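Local coordinates for protein putative adenylate cyclase (Vibrio parahaemolyticus, PDB 2ACA) that is of uncharacterised function but, as a CYTH-domain protein related to class IV adenylate cyclases, probably acts on a triphosphate-bearing substrate such as ATP, at residues A[40-45]-A[112-117]. Sequence-based numbering, arbitrary orientation.
Sequences NNQESD and KKIRSI. With PO4 (phosphate ion), chain D.
Glu43 and Arg115, two residues apart in register on neighbouring antiparallel strands, meet on the face of the sheet that Asn41 and Lys113 share. Here Glu43 holds an arginine whose other partners include a phosphate. Glu43 CB rests 4.0 Å from Lys113 CG. From there CG, anti to the backbone N (chi1 179°), carries an extended chain alongside the lysine. Glu43 CD lies 3.7 Å from Arg115 NH1, and the carboxylate plane stands 85° from the guanidinium. Glu43 OE1 forms a 2.9 Å salt bridge to Arg115 NH1 and sits 3.2 Å from Arg115 CD. Glu43 OE2, 3.7 Å from Lys113 CD, lies over one guanidinium face, toward its rim; it also makes a salt bridge to Arg65, as does Asp45.

The backbone sets the register. Glu43 N reaches Lys113 O in a nearly straight bond (174°), and Arg115 N donates to Asn41 O at 2.8 Å. Asn40 and Asn41 both face Arg115 in a G1 beta bulge, where Asn40 N donates a hydrogen bond to Ser116 OG (2.8 Å).

Arg115 NH1 and NH2 make weak hydrogen bonds to phosphate O3, and NH2 forms a salt bridge with Asp128. Arg65 binds the same phosphate, which probably came from the crystallisation liquor and may mark where part of a triphosphate would sit. Acids that hold the arginines would help to fix their direction, consistent with the triphosphate-binding tunnel of the CYTH fold.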
# COMPACT_ATOMS: atom_id res chain seq x y z
N ASN A 40 -22.25 -9.01 -5.55
CA ASN A 40 -22.24 -8.56 -6.95
C ASN A 40 -21.36 -7.36 -7.33
O ASN A 40 -21.75 -6.53 -8.15
CB ASN A 40 -23.68 -8.30 -7.39
CG ASN A 40 -24.59 -9.52 -7.18
OD1 ASN A 40 -24.31 -10.60 -7.69
ND2 ASN A 40 -25.66 -9.33 -6.43
N ASN A 41 -20.18 -7.26 -6.73
CA ASN A 41 -19.26 -6.17 -7.08
C ASN A 41 -18.41 -6.66 -8.24
O ASN A 41 -18.36 -7.86 -8.52
CB ASN A 41 -18.30 -5.82 -5.94
CG ASN A 41 -18.93 -4.92 -4.89
OD1 ASN A 41 -18.23 -4.15 -4.24
ND2 ASN A 41 -20.24 -5.01 -4.71
N GLN A 42 -17.75 -5.74 -8.92
CA GLN A 42 -16.85 -6.12 -10.00
C GLN A 42 -15.45 -6.12 -9.39
O GLN A 42 -15.05 -5.15 -8.75
CB GLN A 42 -16.90 -5.11 -11.15
CG GLN A 42 -16.07 -5.54 -12.35
CD GLN A 42 -15.89 -4.44 -13.37
OE1 GLN A 42 -15.27 -3.41 -13.09
NE2 GLN A 42 -16.42 -4.65 -14.57
N GLU A 43 -14.72 -7.21 -9.56
CA GLU A 43 -13.37 -7.26 -9.04
C GLU A 43 -12.37 -7.28 -10.18
O GLU A 43 -12.45 -8.13 -11.06
CB GLU A 43 -13.12 -8.48 -8.15
CG GLU A 43 -11.67 -8.52 -7.63
CD GLU A 43 -11.35 -9.74 -6.80
OE1 GLU A 43 -11.93 -9.90 -5.72
OE2 GLU A 43 -10.49 -10.54 -7.24
N SER A 44 -11.44 -6.34 -10.15
CA SER A 44 -10.39 -6.26 -11.16
C SER A 44 -9.08 -6.63 -10.49
O SER A 44 -8.81 -6.22 -9.36
CB SER A 44 -10.28 -4.83 -11.70
OG SER A 44 -11.50 -4.41 -12.27
N ASP A 45 -8.29 -7.44 -11.17
CA ASP A 45 -7.00 -7.85 -10.64
C ASP A 45 -5.90 -7.56 -11.67
O ASP A 45 -6.07 -7.79 -12.87
CB ASP A 45 -6.99 -9.33 -10.27
CG ASP A 45 -7.89 -9.64 -9.08
OD1 ASP A 45 -9.11 -9.82 -9.29
OD2 ASP A 45 -7.39 -9.69 -7.94
N LYS A 112 -11.06 -9.32 -14.79
CA LYS A 112 -12.29 -8.80 -14.21
C LYS A 112 -13.20 -9.98 -13.90
O LYS A 112 -13.16 -11.01 -14.57
CB LYS A 112 -13.01 -7.86 -15.18
CG LYS A 112 -12.28 -6.56 -15.49
CD LYS A 112 -13.23 -5.56 -16.14
CE LYS A 112 -12.51 -4.28 -16.54
NZ LYS A 112 -11.52 -4.48 -17.64
N LYS A 113 -14.05 -9.82 -12.89
CA LYS A 113 -14.97 -10.89 -12.51
C LYS A 113 -15.97 -10.25 -11.56
O LYS A 113 -15.69 -9.21 -10.97
CB LYS A 113 -14.22 -12.02 -11.78
CG LYS A 113 -13.96 -11.73 -10.31
CD LYS A 113 -12.62 -12.26 -9.80
CE LYS A 113 -12.62 -13.75 -9.59
NZ LYS A 113 -12.49 -14.46 -10.88
N ILE A 114 -17.14 -10.87 -11.44
CA ILE A 114 -18.17 -10.37 -10.54
C ILE A 114 -18.02 -11.23 -9.30
O ILE A 114 -17.98 -12.45 -9.38
CB ILE A 114 -19.58 -10.54 -11.17
CG1 ILE A 114 -19.64 -9.81 -12.51
CG2 ILE A 114 -20.64 -9.97 -10.24
CD1 ILE A 114 -19.35 -8.31 -12.43
N ARG A 115 -17.94 -10.59 -8.14
CA ARG A 115 -17.74 -11.35 -6.91
C ARG A 115 -18.65 -10.97 -5.74
O ARG A 115 -19.14 -9.85 -5.63
CB ARG A 115 -16.27 -11.24 -6.49
CG ARG A 115 -15.97 -11.58 -5.03
CD ARG A 115 -14.47 -11.66 -4.77
NE ARG A 115 -13.91 -12.85 -5.39
CZ ARG A 115 -12.66 -13.26 -5.25
NH1 ARG A 115 -11.80 -12.56 -4.50
NH2 ARG A 115 -12.27 -14.39 -5.83
N SER A 116 -18.86 -11.96 -4.86
CA SER A 116 -19.65 -11.80 -3.65
C SER A 116 -18.92 -12.52 -2.54
O SER A 116 -18.41 -13.62 -2.73
CB SER A 116 -21.05 -12.42 -3.82
OG SER A 116 -21.86 -11.66 -4.69
N ILE A 117 -18.84 -11.88 -1.37
CA ILE A 117 -18.18 -12.48 -0.23
C ILE A 117 -19.09 -12.44 0.99
O ILE A 117 -19.66 -11.40 1.32
CB ILE A 117 -16.85 -11.75 0.08
CG1 ILE A 117 -15.94 -11.80 -1.15
CG2 ILE A 117 -16.17 -12.42 1.28
CD1 ILE A 117 -14.50 -11.31 -0.89
P PO4 D . -8.67 -14.89 -3.61
O1 PO4 D . -8.47 -15.09 -5.07
O2 PO4 D . -8.31 -16.13 -2.89
O3 PO4 D . -10.09 -14.55 -3.35
O4 PO4 D . -7.80 -13.78 -3.15
O HOH W 1 -24.49 -13.16 -5.80